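Local structure of TonB-dependent siderophore receptor (Pseudomonas aeruginosa 39016, 5NEC) at residues Q320-Q332 with Y401-D413. The protein probably takes up ferric siderophores, and siderophore-drug conjugates, across the outer membrane of Pseudomonas aeruginosa by a TonB-dependent route. Sequence-based numbering, arbitrary orientation.
Sequences QGNINNGSVWRRQ and YNCTSLENPNPHD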
loop_
_atom_site.group_PDB
_atom_site.type_symbol
_atom_site.label_atom_id
_atom_site.label_comp_id
_atom_site.label_asym_id
_atom_site.label_seq_id
_atom_site.Cartn_x
_atom_site.Cartn_y
_atom_site.Cartn_z
ATOM N N GLN A 320 24.287 10.348 15.765
ATOM C CA GLN A 320 25.605 10.447 16.370
ATOM C C GLN A 320 25.952 11.881 16.795
ATOM O O GLN A 320 26.925 12.091 17.482
ATOM C CB GLN A 320 26.671 9.893 15.401
ATOM C CG GLN A 320 26.612 8.389 15.204
ATOM C CD GLN A 320 26.582 7.644 16.537
ATOM O OE1 GLN A 320 27.413 7.875 17.415
ATOM N NE2 GLN A 320 25.613 6.777 16.697
ATOM N N GLY A 321 25.169 12.859 16.363
ATOM C CA GLY A 321 25.385 14.235 16.733
ATOM C C GLY A 321 26.408 14.973 15.896
ATOM O O GLY A 321 26.656 16.138 16.161
ATOM N N ASN A 322 26.954 14.337 14.852
ATOM C CA ASN A 322 27.892 15.015 13.932
ATOM C C ASN A 322 27.263 16.206 13.204
ATOM O O ASN A 322 27.977 17.122 12.808
ATOM C CB ASN A 322 28.448 14.065 12.873
ATOM C CG ASN A 322 29.105 12.840 13.463
ATOM O OD1 ASN A 322 29.953 12.950 14.335
ATOM N ND2 ASN A 322 28.729 11.657 12.974
ATOM N N ILE A 323 25.947 16.176 12.993
ATOM C CA ILE A 323 25.238 17.292 12.346
ATOM C C ILE A 323 25.376 18.615 13.090
ATOM O O ILE A 323 25.356 19.672 12.456
ATOM C CB ILE A 323 23.733 17.003 12.073
ATOM C CG1 ILE A 323 22.947 16.718 13.372
ATOM C CG2 ILE A 323 23.604 15.855 11.070
ATOM C CD1 ILE A 323 21.453 16.631 13.167
ATOM N N ASN A 324 25.556 18.555 14.403
ATOM C CA ASN A 324 25.770 19.755 15.192
ATOM C C ASN A 324 27.123 20.434 15.016
ATOM O O ASN A 324 27.295 21.525 15.534
ATOM C CB ASN A 324 25.471 19.472 16.669
ATOM C CG ASN A 324 24.008 19.162 16.891
ATOM O OD1 ASN A 324 23.161 19.851 16.371
ATOM N ND2 ASN A 324 23.707 18.096 17.605
ATOM N N ASN A 325 28.071 19.815 14.309
ATOM C CA ASN A 325 29.302 20.499 13.906
ATOM C C ASN A 325 29.373 20.698 12.393
ATOM O O ASN A 325 30.399 21.114 11.887
ATOM C CB ASN A 325 30.539 19.761 14.435
ATOM C CG ASN A 325 30.821 18.446 13.695
ATOM O OD1 ASN A 325 30.689 18.347 12.481
ATOM N ND2 ASN A 325 31.197 17.432 14.441
ATOM N N GLY A 326 28.293 20.385 11.673
ATOM C CA GLY A 326 28.192 20.602 10.225
ATOM C C GLY A 326 28.571 19.430 9.321
ATOM O O GLY A 326 28.852 19.638 8.128
ATOM N N SER A 327 28.575 18.209 9.873
ATOM C CA SER A 327 28.924 17.002 9.112
ATOM C C SER A 327 27.959 15.826 9.323
ATOM O O SER A 327 27.116 15.822 10.229
ATOM C CB SER A 327 30.348 16.574 9.436
ATOM O OG SER A 327 30.433 16.088 10.744
ATOM N N VAL A 328 28.091 14.827 8.455
ATOM C CA VAL A 328 27.186 13.666 8.422
ATOM C C VAL A 328 27.980 12.380 8.204
ATOM O O VAL A 328 28.674 12.258 7.196
ATOM C CB VAL A 328 26.162 13.806 7.274
ATOM C CG1 VAL A 328 25.328 12.543 7.123
ATOM C CG2 VAL A 328 25.262 15.027 7.485
ATOM N N TRP A 329 27.836 11.419 9.112
ATOM C CA TRP A 329 28.350 10.066 8.883
ATOM C C TRP A 329 27.414 9.299 7.920
ATOM O O TRP A 329 26.207 9.214 8.161
ATOM C CB TRP A 329 28.473 9.326 10.206
ATOM C CG TRP A 329 28.802 7.892 10.101
ATOM C CD1 TRP A 329 29.780 7.338 9.353
ATOM C CD2 TRP A 329 28.159 6.822 10.796
ATOM N NE1 TRP A 329 29.803 5.965 9.543
ATOM C CE2 TRP A 329 28.808 5.625 10.420
ATOM C CE3 TRP A 329 27.095 6.756 11.699
ATOM C CZ2 TRP A 329 28.426 4.373 10.908
ATOM C CZ3 TRP A 329 26.722 5.508 12.209
ATOM C CH2 TRP A 329 27.395 4.332 11.802
ATOM N N ARG A 330 27.971 8.789 6.825
ATOM C CA ARG A 330 27.214 7.971 5.861
ATOM C C ARG A 330 27.112 6.537 6.352
ATOM O O ARG A 330 27.853 5.660 5.944
ATOM C CB ARG A 330 27.846 8.003 4.484
ATOM C CG ARG A 330 27.648 9.337 3.801
ATOM C CD ARG A 330 28.494 9.376 2.548
ATOM N NE ARG A 330 28.208 10.502 1.668
ATOM C CZ ARG A 330 29.116 11.141 0.925
ATOM N NH1 ARG A 330 30.406 10.811 0.973
ATOM N NH2 ARG A 330 28.741 12.154 0.150
ATOM N N ARG A 331 26.188 6.326 7.269
ATOM C CA ARG A 331 25.922 4.992 7.756
ATOM C C ARG A 331 25.238 4.205 6.631
ATOM O O ARG A 331 24.403 4.705 5.847
ATOM C CB ARG A 331 25.095 4.992 9.037
ATOM C CG ARG A 331 23.833 4.175 9.070
ATOM C CD ARG A 331 23.970 2.682 9.252
ATOM N NE ARG A 331 22.862 2.301 10.133
ATOM C CZ ARG A 331 22.341 1.092 10.310
ATOM N NH1 ARG A 331 22.814 0.013 9.693
ATOM N NH2 ARG A 331 21.325 0.976 11.140
ATOM N N GLN A 332 25.602 2.952 6.606
ATOM C CA GLN A 332 25.283 2.045 5.558
ATOM C C GLN A 332 24.252 1.099 6.135
ATOM O O GLN A 332 24.434 0.565 7.215
ATOM C CB GLN A 332 26.595 1.356 5.195
ATOM C CG GLN A 332 26.492 0.066 4.479
ATOM C CD GLN A 332 26.085 -1.094 5.341
ATOM O OE1 GLN A 332 25.086 -1.730 5.028
ATOM N NE2 GLN A 332 26.803 -1.366 6.417
ATOM N N TYR A 401 35.694 9.047 2.635
ATOM C CA TYR A 401 34.379 9.494 2.159
ATOM C C TYR A 401 33.195 8.953 2.952
ATOM O O TYR A 401 32.056 9.019 2.481
ATOM C CB TYR A 401 34.212 9.234 0.655
ATOM C CG TYR A 401 35.323 9.836 -0.183
ATOM C CD1 TYR A 401 35.344 11.205 -0.463
ATOM C CD2 TYR A 401 36.360 9.035 -0.695
ATOM C CE1 TYR A 401 36.366 11.768 -1.216
ATOM C CE2 TYR A 401 37.383 9.592 -1.459
ATOM C CZ TYR A 401 37.383 10.952 -1.706
ATOM O OH TYR A 401 38.381 11.490 -2.450
ATOM N N ASN A 402 33.456 8.468 4.165
ATOM C CA ASN A 402 32.400 8.075 5.096
ATOM C C ASN A 402 31.792 9.252 5.858
ATOM O O ASN A 402 30.778 9.074 6.528
ATOM C CB ASN A 402 32.928 7.026 6.084
ATOM C CG ASN A 402 33.302 5.745 5.389
ATOM O OD1 ASN A 402 32.449 5.102 4.807
ATOM N ND2 ASN A 402 34.570 5.381 5.424
ATOM N N CYS A 403 32.417 10.425 5.777
ATOM C CA CYS A 403 31.847 11.665 6.285
ATOM C C CYS A 403 31.611 12.576 5.118
ATOM O O CYS A 403 32.442 12.640 4.217
ATOM C CB CYS A 403 32.814 12.388 7.231
ATOM S SG CYS A 403 33.148 11.434 8.710
ATOM N N THR A 404 30.497 13.297 5.154
ATOM C CA THR A 404 30.213 14.328 4.178
ATOM C C THR A 404 29.696 15.586 4.874
ATOM O O THR A 404 29.570 15.623 6.097
ATOM C CB THR A 404 29.207 13.829 3.108
ATOM O OG1 THR A 404 29.140 14.774 2.033
ATOM C CG2 THR A 404 27.793 13.620 3.678
ATOM N N SER A 405 29.398 16.608 4.076
ATOM C CA SER A 405 28.890 17.897 4.556
ATOM C C SER A 405 27.390 17.865 4.770
ATOM O O SER A 405 26.656 17.314 3.936
ATOM C CB SER A 405 29.246 18.972 3.526
ATOM O OG SER A 405 28.459 20.130 3.658
ATOM N N LEU A 406 26.922 18.465 5.876
ATOM C CA LEU A 406 25.487 18.621 6.124
ATOM C C LEU A 406 24.818 19.552 5.092
ATOM O O LEU A 406 23.700 19.276 4.610
ATOM C CB LEU A 406 25.252 19.128 7.533
ATOM C CG LEU A 406 23.825 19.512 7.942
ATOM C CD1 LEU A 406 22.950 18.266 7.954
ATOM C CD2 LEU A 406 23.797 20.228 9.286
ATOM N N GLU A 407 25.485 20.651 4.758
ATOM C CA GLU A 407 24.922 21.639 3.847
ATOM C C GLU A 407 25.142 21.279 2.394
ATOM O O GLU A 407 24.225 21.433 1.606
ATOM C CB GLU A 407 25.494 23.050 4.120
ATOM C CG GLU A 407 25.210 23.587 5.507
ATOM C CD GLU A 407 23.723 23.742 5.808
ATOM O OE1 GLU A 407 22.945 24.236 4.940
ATOM O OE2 GLU A 407 23.316 23.377 6.938
ATOM N N ASN A 408 26.345 20.819 2.033
ATOM C CA ASN A 408 26.699 20.600 0.614
ATOM C C ASN A 408 27.345 19.249 0.331
ATOM O O ASN A 408 28.502 19.184 -0.100
ATOM C CB ASN A 408 27.604 21.721 0.114
ATOM C CG ASN A 408 26.944 23.080 0.217
ATOM O OD1 ASN A 408 27.445 23.964 0.884
ATOM N ND2 ASN A 408 25.785 23.221 -0.369
ATOM N N PRO A 409 26.590 18.156 0.537
ATOM C CA PRO A 409 27.179 16.824 0.324
ATOM C C PRO A 409 27.453 16.561 -1.151
ATOM O O PRO A 409 26.751 17.104 -2.005
ATOM C CB PRO A 409 26.089 15.888 0.826
ATOM C CG PRO A 409 24.829 16.647 0.548
ATOM C CD PRO A 409 25.156 18.079 0.846
ATOM N N ASN A 410 28.474 15.743 -1.423
ATOM C CA ASN A 410 28.808 15.307 -2.778
ATOM C C ASN A 410 28.499 13.805 -2.984
ATOM O O ASN A 410 29.266 12.938 -2.551
ATOM C CB ASN A 410 30.279 15.559 -3.080
ATOM C CG ASN A 410 30.647 15.164 -4.506
ATOM O OD1 ASN A 410 29.778 14.961 -5.373
ATOM N ND2 ASN A 410 31.932 15.049 -4.754
ATOM N N PRO A 411 27.391 13.493 -3.676
ATOM C CA PRO A 411 27.047 12.077 -3.861
ATOM C C PRO A 411 28.004 11.258 -4.745
ATOM O O PRO A 411 27.956 10.022 -4.706
ATOM C CB PRO A 411 25.660 12.115 -4.495
ATOM C CG PRO A 411 25.183 13.508 -4.402
ATOM C CD PRO A 411 26.348 14.406 -4.163
ATOM N N HIS A 412 28.838 11.931 -5.533
ATOM C CA HIS A 412 29.789 11.259 -6.419
ATOM C C HIS A 412 31.137 10.899 -5.766
ATOM O O HIS A 412 31.973 10.294 -6.417
ATOM C CB HIS A 412 30.048 12.114 -7.649
ATOM C CG HIS A 412 28.808 12.491 -8.395
ATOM N ND1 HIS A 412 28.092 11.590 -9.159
ATOM C CD2 HIS A 412 28.157 13.672 -8.498
ATOM C CE1 HIS A 412 27.052 12.198 -9.697
ATOM N NE2 HIS A 412 27.062 13.458 -9.305
ATOM N N ASP A 413 31.340 11.248 -4.492
ATOM C CA ASP A 413 32.548 10.884 -3.770
ATOM C C ASP A 413 32.919 9.442 -4.094
ATOM O O ASP A 413 32.057 8.549 -4.002
ATOM C CB ASP A 413 32.333 10.981 -2.256
ATOM C CG ASP A 413 32.400 12.411 -1.724
ATOM O OD1 ASP A 413 32.972 13.297 -2.397
ATOM O OD2 ASP A 413 31.870 12.648 -0.608
HETATM O O HOH W 1 29.914 5.308 4.313
#
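Arg330 reaches from the start of a long barrel strand across strand 403-405 to the turn at 410-413. Its chain runs straight from CG to NE, chi2 171°, and lays the guanidinium across Thr404, whose CB sits 3.4 Å above the plane, over its centre. Within that plane, at the edge, lie Tyr401 O, 2.9 Å from Arg330 NH1, and Asp413 OD2, 2.8 Å from the same nitrogen. The grip on Asp413 is end-on: NH1 meets the anti lone pair of OD2, while NH2 comes to the same oxygen from above the carboxylate plane, the two flat groups being turned 70° apart. A weak bond from NH2 to Asn410 O adds a fourth tie.

The backbones of 327-332 and 403-405 pair antiparallel. Val328 and Thr404 exchange bonds in both directions, and Arg330 N donates to Asn402 O at 2.8 Å. Val328 CB meets Thr404 CG2. Leu406 CD1 lies 4.0 Å from both Val328 CG2 and Ile323 CG2, its side chain crossing that of Val328 at about a right angle. On the sheet face bearing Trp329, Cys403 forms a disulfide with Cys390.

Strand 403-405 thus extends the sheet at the extracellular end of this TonB-dependent receptor barrel. The buried Arg330 charge is probably balanced mainly by Asp413, with Tyr401 O and, weakly, Asn410 O beside it, which should hold both flanks of strand 403-405 to the barrel strand.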